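Local coordinates for cell shape determining protein MreC (PDB 2QF4) that helps to form and maintain cell shape, probably as part of the elongasome that builds peripheral peptidoglycan, and is represented by its major extracellular domain, at residues 25-30 with 159-164; 33-38 with 52-57; 86-91 with 96-101. All coordinates share one frame; numbering follows the deposited sequence. Where two conformers were deposited one is given.

Contact 1. Residues 25-30 with 159-164; sequences LTLDAG and DVIELV
L27 reaches across the barrel interior with a forked tip: CD1 meets L163 and also brushes I161, while CD2 packs on I161. The distance from L27 CD1 to L163 CD2 is 3.7 Å, the two leucines running toward each other tip to tip. The other branch, L27 CD2, lies 3.8 Å from I161 CB, with I161 CG1 just as near, and here the side chains cross at about a right angle. I161 also receives L25, again nearly at right angles: L25 CD1 stands 3.9 Å from I161 CG1 and 4.0 Å from I161 CD1. CG1 of I161 is thus shared by both leucines, with CB adding contact to L27 and CD1 to L25. L27 has CG anti to the carbonyl carbon (chi1 -50°), and its extended chi2 (179°) carries CD1 onward to L163 and leaves CD2 branching aside onto I161.

The backbones stay apart, the strand axes passing 8.6 Å from each other at 78°, and the four side chains fill the space between. Alternation along each strand selects them: L25 and L27 point inward on one side, I161 and L163 on the other. Strand 59-63 holds its neighbour in place through backbone hydrogen bonds between V61 and L25 and between T59 and L27, while A41 and A43 of strand 40-43 support I161. V61 touches both L27 and L163 and continues the apolar filling.

All four residues are buried and meet entirely through aliphatic carbons. The contact therefore joins non-adjacent strands of one barrel by shape and dispersion, without directional polar bonds between the two segments.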
loop_
_atom_site.group_PDB
_atom_site.type_symbol
_atom_site.label_atom_id
_atom_site.label_comp_id
_atom_site.label_asym_id
_atom_site.label_seq_id
_atom_site.Cartn_x
_atom_site.Cartn_y
_atom_site.Cartn_z
ATOM N N LEU A 25 3.611 7.053 -10.867
ATOM C CA LEU A 25 4.789 7.919 -10.882
ATOM C C LEU A 25 5.950 7.115 -11.433
ATOM O O LEU A 25 6.037 5.902 -11.276
ATOM C CB LEU A 25 5.199 8.338 -9.424
ATOM C CG LEU A 25 4.178 8.987 -8.521
ATOM C CD1 LEU A 25 4.765 9.169 -7.177
ATOM C CD2 LEU A 25 3.727 10.340 -9.141
ATOM N N THR A 26 6.877 7.807 -12.086
ATOM C CA THR A 26 8.169 7.247 -12.479
ATOM C C THR A 26 9.251 7.918 -11.680
ATOM O O THR A 26 9.306 9.159 -11.595
ATOM C CB THR A 26 8.441 7.448 -13.984
ATOM O OG1 THR A 26 7.353 6.916 -14.712
ATOM C CG2 THR A 26 9.733 6.759 -14.393
ATOM N N LEU A 27 10.133 7.094 -11.116
ATOM C CA LEU A 27 11.287 7.522 -10.361
ATOM C C LEU A 27 12.561 7.315 -11.179
ATOM O O LEU A 27 12.658 6.396 -11.992
ATOM C CB LEU A 27 11.390 6.735 -9.042
ATOM C CG LEU A 27 10.141 6.671 -8.207
ATOM C CD1 LEU A 27 10.416 5.829 -6.929
ATOM C CD2 LEU A 27 9.661 8.047 -7.866
ATOM N N ASP A 28 13.550 8.161 -10.921
ATOM C CA ASP A 28 14.830 8.157 -11.633
ATOM C C ASP A 28 15.890 7.234 -11.054
ATOM O O ASP A 28 17.062 7.495 -11.246
ATOM C CB ASP A 28 15.365 9.577 -11.773
ATOM C CG ASP A 28 15.789 10.211 -10.464
ATOM O OD1 ASP A 28 15.619 9.617 -9.385
ATOM O OD2 ASP A 28 16.293 11.362 -10.561
ATOM N N ALA A 29 15.506 6.107 -10.466
ATOM C CA ALA A 29 16.430 5.034 -10.047
ATOM C C ALA A 29 15.710 3.765 -10.452
ATOM O O ALA A 29 14.505 3.644 -10.224
ATOM C CB ALA A 29 16.749 5.124 -8.606
ATOM N N GLY A 30 16.423 2.742 -10.904
ATOM C CA GLY A 30 16.037 1.412 -10.644
ATOM C C GLY A 30 17.004 0.355 -10.299
ATOM O O GLY A 30 17.590 0.467 -9.265
ATOM N N ASP A 159 8.177 15.328 -4.386
ATOM C CA ASP A 159 9.013 15.014 -5.541
ATOM C C ASP A 159 10.143 14.032 -5.277
ATOM O O ASP A 159 10.934 13.822 -6.148
ATOM C CB ASP A 159 9.421 16.288 -6.298
ATOM C CG ASP A 159 10.556 17.034 -5.555
ATOM O OD1 ASP A 159 10.899 16.700 -4.416
ATOM O OD2 ASP A 159 11.103 18.037 -6.107
ATOM N N VAL A 160 10.167 13.418 -4.100
ATOM C CA VAL A 160 11.090 12.320 -3.792
ATOM C C VAL A 160 10.223 11.247 -3.149
ATOM O O VAL A 160 9.402 11.538 -2.281
ATOM C CB VAL A 160 12.226 12.765 -2.838
ATOM C CG1 VAL A 160 13.051 11.562 -2.378
ATOM C CG2 VAL A 160 13.092 13.864 -3.500
ATOM N N ILE A 161 10.407 10.017 -3.590
ATOM C CA ILE A 161 9.704 8.854 -3.065
ATOM C C ILE A 161 10.737 7.878 -2.548
ATOM O O ILE A 161 11.782 7.714 -3.137
ATOM C CB ILE A 161 8.871 8.209 -4.180
ATOM C CG1 ILE A 161 7.803 9.180 -4.697
ATOM C CG2 ILE A 161 8.257 6.879 -3.753
ATOM C CD1 ILE A 161 6.731 9.588 -3.721
ATOM N N GLU A 162 10.423 7.236 -1.434
ATOM C CA GLU A 162 11.265 6.192 -0.895
ATOM C C GLU A 162 10.688 4.812 -1.177
ATOM O O GLU A 162 9.566 4.509 -0.819
ATOM C CB GLU A 162 11.427 6.389 0.609
ATOM C CG GLU A 162 12.432 5.418 1.223
ATOM C CD GLU A 162 12.636 5.648 2.691
ATOM O OE1 GLU A 162 12.496 6.788 3.159
ATOM O OE2 GLU A 162 12.988 4.705 3.386
ATOM N N LEU A 163 11.453 3.974 -1.844
ATOM C CA LEU A 163 11.110 2.572 -2.063
ATOM C C LEU A 163 11.657 1.770 -0.893
ATOM O O LEU A 163 12.752 2.031 -0.390
ATOM C CB LEU A 163 11.753 2.068 -3.346
ATOM C CG LEU A 163 11.375 2.782 -4.634
ATOM C CD1 LEU A 163 12.108 2.141 -5.791
ATOM C CD2 LEU A 163 9.839 2.817 -4.813
ATOM N N VAL A 164 10.879 0.779 -0.442
ATOM C CA VAL A 164 11.237 -0.018 0.754
ATOM C C VAL A 164 10.895 -1.476 0.442
ATOM O O VAL A 164 9.785 -1.809 0.030
ATOM C CB VAL A 164 10.456 0.445 2.003
ATOM C CG1 VAL A 164 10.864 -0.339 3.269
ATOM C CG2 VAL A 164 10.638 1.956 2.285
#

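Contact 2. Residues 33-38 with 52-57; sequences KGASEN and SKVEEN
V54, with CG1 anti to its own nitrogen (chi1 180°) and CG2 anti to the carbonyl carbon, spreads its two methyls along the loop 33-38. CG1 packs against A35, 4.0 Å from A35 CB and 3.8 Å from A35 O. The other methyl meets the next part of the loop, V54 CG2 lying 3.8 Å from S36 C. In one of its two modelled conformers, E37 bends at chi2 (-54°) and brings its carboxylate back over the valine, crossing it at about a right angle, with OE1 3.8 Å from V54 CG2. This is van der Waals contact; the polar link runs through a water that donates to E37 OE1 at 2.8 Å and accepts from V54 N at 2.9 Å. That bridge may be only partly populated. The side of the loop turned away from V54 is tied within itself, S36 OG donating to N38 OD1 over 2.9 Å.

The loop leads from strand 24-27 to strand 40-43, and V54 ends strand 46-54, so the contact lies at the rim of a barrel. Just before V54, S52 and K53 form a classic beta bulge opposite I60 of strand 59-63. Beyond it, E55 and E56 are held by backbone bonds to R31 and S32, while on another flank A35 rests on L9 of strand 6-16.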
loop_
_atom_site.group_PDB
_atom_site.type_symbol
_atom_site.label_atom_id
_atom_site.label_comp_id
_atom_site.label_asym_id
_atom_site.label_seq_id
_atom_site.Cartn_x
_atom_site.Cartn_y
_atom_site.Cartn_z
ATOM N N LYS A 33 20.536 0.643 -9.046
ATOM C CA LYS A 33 20.680 1.193 -7.705
ATOM C C LYS A 33 19.926 0.418 -6.624
ATOM O O LYS A 33 19.858 0.846 -5.484
ATOM C CB LYS A 33 20.261 2.663 -7.689
ATOM C CG LYS A 33 21.325 3.572 -8.208
ATOM C CD LYS A 33 20.838 4.972 -8.397
ATOM C CE LYS A 33 21.968 5.857 -8.913
ATOM N NZ LYS A 33 21.487 7.258 -9.132
ATOM N N GLY A 34 19.428 -0.752 -6.986
ATOM C CA GLY A 34 18.864 -1.669 -6.004
ATOM C C GLY A 34 17.351 -1.740 -5.930
ATOM O O GLY A 34 16.813 -2.413 -5.051
ATOM N N ALA A 35 16.643 -1.075 -6.838
ATOM C CA ALA A 35 15.187 -1.200 -6.867
ATOM C C ALA A 35 14.828 -2.658 -7.151
ATOM O O ALA A 35 15.496 -3.333 -7.965
ATOM C CB ALA A 35 14.619 -0.277 -7.923
ATOM N N SER A 36 13.795 -3.134 -6.442
ATOM C CA SER A 36 13.304 -4.512 -6.561
ATOM C C SER A 36 11.781 -4.550 -6.667
ATOM O O SER A 36 11.044 -3.647 -6.257
ATOM C CB SER A 36 13.806 -5.434 -5.408
ATOM O OG SER A 36 13.596 -4.945 -4.089
ATOM N N GLU A 37 11.314 -5.677 -7.171
ATOM C CA GLU A 37 9.920 -5.857 -7.464
ATOM C C GLU A 37 9.084 -6.091 -6.166
ATOM O O GLU A 37 7.863 -6.002 -6.233
ATOM C CB GLU A 37 9.682 -7.061 -8.426
ATOM C CG GLU A 37 10.846 -7.777 -9.124
ATOM C CD GLU A 37 11.789 -6.913 -9.934
ATOM O OE1 GLU A 37 11.443 -6.500 -11.056
ATOM O OE2 GLU A 37 12.922 -6.725 -9.468
ATOM N N ASN A 38 9.703 -6.372 -5.019
ATOM C CA ASN A 38 8.959 -6.567 -3.771
ATOM C C ASN A 38 8.717 -5.274 -3.078
ATOM O O ASN A 38 8.181 -5.294 -1.980
ATOM C CB ASN A 38 9.620 -7.605 -2.757
ATOM C CG ASN A 38 10.894 -7.066 -1.995
ATOM O OD1 ASN A 38 11.558 -6.134 -2.445
ATOM N ND2 ASN A 38 11.215 -7.673 -0.825
ATOM N N SER A 52 5.497 -1.246 -9.699
ATOM C CA SER A 52 4.893 -2.052 -10.743
ATOM C C SER A 52 5.855 -2.462 -11.834
ATOM O O SER A 52 5.605 -3.451 -12.490
ATOM C CB SER A 52 3.709 -1.338 -11.312
ATOM O OG SER A 52 4.062 -0.088 -11.795
ATOM N N LYS A 53 6.947 -1.734 -12.053
ATOM C CA LYS A 53 7.971 -2.161 -12.999
ATOM C C LYS A 53 9.306 -1.581 -12.585
ATOM O O LYS A 53 9.394 -0.407 -12.228
ATOM C CB LYS A 53 7.618 -1.668 -14.373
ATOM C CG LYS A 53 8.609 -2.075 -15.445
ATOM C CD LYS A 53 8.020 -1.823 -16.799
ATOM C CE LYS A 53 8.496 -2.839 -17.808
ATOM N NZ LYS A 53 8.508 -2.288 -19.196
ATOM N N VAL A 54 10.340 -2.414 -12.630
ATOM C CA VAL A 54 11.712 -1.987 -12.438
ATOM C C VAL A 54 12.442 -2.046 -13.777
ATOM O O VAL A 54 12.497 -3.117 -14.406
ATOM C CB VAL A 54 12.420 -2.880 -11.415
ATOM C CG1 VAL A 54 13.849 -2.431 -11.226
ATOM C CG2 VAL A 54 11.639 -2.880 -10.072
ATOM N N GLU A 55 12.980 -0.913 -14.221
ATOM C CA GLU A 55 13.902 -0.862 -15.366
ATOM C C GLU A 55 15.308 -0.681 -14.830
ATOM O O GLU A 55 15.522 -0.577 -13.645
ATOM C CB GLU A 55 13.539 0.257 -16.333
ATOM C CG GLU A 55 12.090 0.246 -16.822
ATOM C CD GLU A 55 11.735 -0.944 -17.683
ATOM O OE1 GLU A 55 11.639 -0.777 -18.920
ATOM O OE2 GLU A 55 11.523 -2.045 -17.119
ATOM N N GLU A 56 16.307 -0.667 -15.714
ATOM C CA GLU A 56 17.684 -0.551 -15.231
ATOM C C GLU A 56 17.911 0.754 -14.479
ATOM O O GLU A 56 18.573 0.766 -13.440
ATOM C CB GLU A 56 18.692 -0.673 -16.367
ATOM C CG GLU A 56 20.169 -0.636 -15.929
ATOM C CD GLU A 56 20.600 -1.813 -15.076
ATOM O OE1 GLU A 56 19.815 -2.771 -14.913
ATOM O OE2 GLU A 56 21.751 -1.778 -14.571
ATOM N N ASN A 57 17.334 1.863 -14.970
ATOM C CA ASN A 57 17.582 3.172 -14.359
ATOM C C ASN A 57 16.341 3.954 -13.919
ATOM O O ASN A 57 16.449 5.121 -13.563
ATOM C CB ASN A 57 18.451 4.030 -15.296
ATOM C CG ASN A 57 19.809 3.433 -15.515
ATOM O OD1 ASN A 57 20.549 3.190 -14.565
ATOM N ND2 ASN A 57 20.132 3.162 -16.751
HETATM O O HOH W 1 9.783 -5.273 -12.958
#

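Contact 3. Residues 86-91 with 96-101; sequences GIIIGY and DVLKIS
Y91 lies along the backbone of V97 and D96, with V97 O over one face of its ring and contacts following the CD2 and CE2 side. Y91 CB is 4.1 Å from V97 O, CG 3.6 Å from the same oxygen, and CD2 closes to 3.3 Å from it. CE2 passes 3.6 Å from V97 C, CZ lies 3.8 Å from both V97 N and D96 C, and at the tip OH is 3.3 Å from D96 CA. A chi1 of -175° sets CG opposite the backbone nitrogen and sends the ring along the partner strand toward the hairpin turn.

Beside the ring, L98 divides its methyls: CD1 meets I88 CG2 at 3.8 Å, and CD2 packs on the other branch of I88, the two side chains crossing at about a right angle. I100 continues this apolar face.

Four backbone hydrogen bonds hold the antiparallel pair. I87 and S101 form a hydrogen-bonded pair, exchanging bonds in both directions. The register then slips by one residue at a classic beta bulge, where I89 and G90 both face K99. I89 N donates to K99 O in a nearly straight bond (2.9 Å, 175° at the hydrogen), whereas K99 N approaches G90 O from above its carbonyl plane. G90 adopts backbone angles that would jam a CB against the carbonyl oxygen of I89.

Strands 82-92 and 97-101 form a hairpin of the second barrel. V75 of strand 74-79 supports I88 and I100, V149 of strand 146-151 bonds to the backbone of L98, and V130 of strand 126-137 packs on L98.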
loop_
_atom_site.group_PDB
_atom_site.type_symbol
_atom_site.label_atom_id
_atom_site.label_comp_id
_atom_site.label_asym_id
_atom_site.label_seq_id
_atom_site.Cartn_x
_atom_site.Cartn_y
_atom_site.Cartn_z
ATOM N N GLY A 86 -5.856 -8.371 5.553
ATOM C CA GLY A 86 -6.592 -8.334 4.296
ATOM C C GLY A 86 -5.706 -7.842 3.187
ATOM O O GLY A 86 -4.489 -7.793 3.334
ATOM N N ILE A 87 -6.308 -7.493 2.062
ATOM C CA ILE A 87 -5.546 -6.964 0.911
ATOM C C ILE A 87 -6.267 -5.725 0.384
ATOM O O ILE A 87 -7.465 -5.596 0.427
ATOM C CB ILE A 87 -5.257 -7.950 -0.250
ATOM C CG1 ILE A 87 -6.588 -8.469 -0.817
ATOM C CG2 ILE A 87 -4.421 -9.101 0.233
ATOM C CD1 ILE A 87 -6.471 -9.037 -2.282
ATOM N N ILE A 88 -5.471 -4.836 -0.178
ATOM C CA ILE A 88 -5.985 -3.672 -0.903
ATOM C C ILE A 88 -6.545 -4.119 -2.248
ATOM O O ILE A 88 -5.873 -4.834 -2.987
ATOM C CB ILE A 88 -4.890 -2.647 -1.112
ATOM C CG1 ILE A 88 -4.459 -2.044 0.233
ATOM C CG2 ILE A 88 -5.351 -1.541 -2.069
ATOM C CD1 ILE A 88 -3.186 -1.193 0.173
ATOM N N ILE A 89 -7.776 -3.717 -2.558
ATOM C CA ILE A 89 -8.406 -4.103 -3.848
ATOM C C ILE A 89 -8.700 -2.906 -4.741
ATOM O O ILE A 89 -8.994 -3.108 -5.910
ATOM C CB ILE A 89 -9.670 -4.975 -3.608
ATOM C CG1 ILE A 89 -10.733 -4.219 -2.814
ATOM C CG2 ILE A 89 -9.274 -6.298 -2.968
ATOM C CD1 ILE A 89 -12.159 -4.850 -2.869
ATOM N N GLY A 90 -8.623 -1.681 -4.237
ATOM C CA GLY A 90 -8.915 -0.513 -5.068
ATOM C C GLY A 90 -9.177 0.704 -4.244
ATOM O O GLY A 90 -8.840 0.731 -3.058
ATOM N N TYR A 91 -9.782 1.700 -4.865
ATOM C CA TYR A 91 -9.951 3.019 -4.278
ATOM C C TYR A 91 -11.219 3.607 -4.848
ATOM O O TYR A 91 -11.467 3.507 -6.055
ATOM C CB TYR A 91 -8.762 3.944 -4.578
ATOM C CG TYR A 91 -8.782 5.279 -3.920
ATOM C CD1 TYR A 91 -9.247 6.393 -4.593
ATOM C CD2 TYR A 91 -8.305 5.450 -2.640
ATOM C CE1 TYR A 91 -9.244 7.650 -3.998
ATOM C CE2 TYR A 91 -8.318 6.720 -2.038
ATOM C CZ TYR A 91 -8.815 7.781 -2.736
ATOM O OH TYR A 91 -8.801 9.051 -2.201
ATOM N N ASP A 96 -13.346 9.068 -1.614
ATOM C CA ASP A 96 -11.937 9.275 -1.193
ATOM C C ASP A 96 -11.498 8.270 -0.106
ATOM O O ASP A 96 -10.952 8.617 0.931
ATOM C CB ASP A 96 -11.683 10.751 -0.804
ATOM C CG ASP A 96 -11.868 11.706 -1.971
ATOM O OD1 ASP A 96 -11.764 11.302 -3.154
ATOM O OD2 ASP A 96 -12.085 12.899 -1.683
ATOM N N VAL A 97 -11.690 6.998 -0.412
ATOM C CA VAL A 97 -11.298 5.934 0.492
ATOM C C VAL A 97 -10.716 4.747 -0.258
ATOM O O VAL A 97 -11.168 4.357 -1.331
ATOM C CB VAL A 97 -12.497 5.440 1.370
ATOM C CG1 VAL A 97 -12.855 6.478 2.434
ATOM C CG2 VAL A 97 -13.709 5.036 0.529
ATOM N N LEU A 98 -9.700 4.160 0.373
ATOM C CA LEU A 98 -9.122 2.880 -0.033
ATOM C C LEU A 98 -10.052 1.741 0.373
ATOM O O LEU A 98 -10.678 1.792 1.422
ATOM C CB LEU A 98 -7.785 2.754 0.692
ATOM C CG LEU A 98 -6.854 1.640 0.264
ATOM C CD1 LEU A 98 -6.234 1.969 -1.074
ATOM C CD2 LEU A 98 -5.817 1.435 1.373
ATOM N N LYS A 99 -10.102 0.708 -0.457
ATOM C CA LYS A 99 -10.931 -0.477 -0.225
ATOM C C LYS A 99 -10.075 -1.691 0.066
ATOM O O LYS A 99 -9.130 -1.975 -0.685
ATOM C CB LYS A 99 -11.771 -0.777 -1.482
ATOM C CG LYS A 99 -12.735 0.371 -1.771
ATOM C CD LYS A 99 -13.366 0.286 -3.169
ATOM C CE LYS A 99 -14.415 -0.772 -3.232
ATOM N NZ LYS A 99 -15.408 -0.477 -4.334
ATOM N N ILE A 100 -10.435 -2.386 1.143
ATOM C CA ILE A 100 -9.723 -3.591 1.591
ATOM C C ILE A 100 -10.720 -4.730 1.719
ATOM O O ILE A 100 -11.851 -4.556 2.167
ATOM C CB ILE A 100 -9.047 -3.301 2.940
ATOM C CG1 ILE A 100 -7.879 -2.257 2.712
ATOM C CG2 ILE A 100 -8.530 -4.574 3.603
ATOM C CD1 ILE A 100 -7.382 -1.621 4.012
ATOM N N SER A 101 -10.302 -5.918 1.291
ATOM C CA SER A 101 -11.147 -7.093 1.460
ATOM C C SER A 101 -10.292 -8.319 1.754
ATOM O O SER A 101 -9.143 -8.186 2.146
ATOM C CB SER A 101 -12.058 -7.244 0.259
ATOM O OG SER A 101 -11.309 -7.664 -0.836
#

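How the contacts relate
Contacts 1 and 2 belong to one barrel and contact 3 to the other, the pair of barrels that gives this MreC domain its alpha-lytic protease-like fold. Contact 2 is nested within the loop closed by contact 1, and their centres lie 10 Å apart. They touch directly: G30 O and A35 N, 3.0 Å apart, probably share a hydrogen bond, and L163 CD1 packs 4.1 Å from A35 CB, extending the apolar interior toward the rim. Contact 3 lies on the opposite side of the chain's centre, its centre 23 Å from that of contact 1 and 24 Å from that of contact 2, with nearest atoms about 13 and 12 Å away.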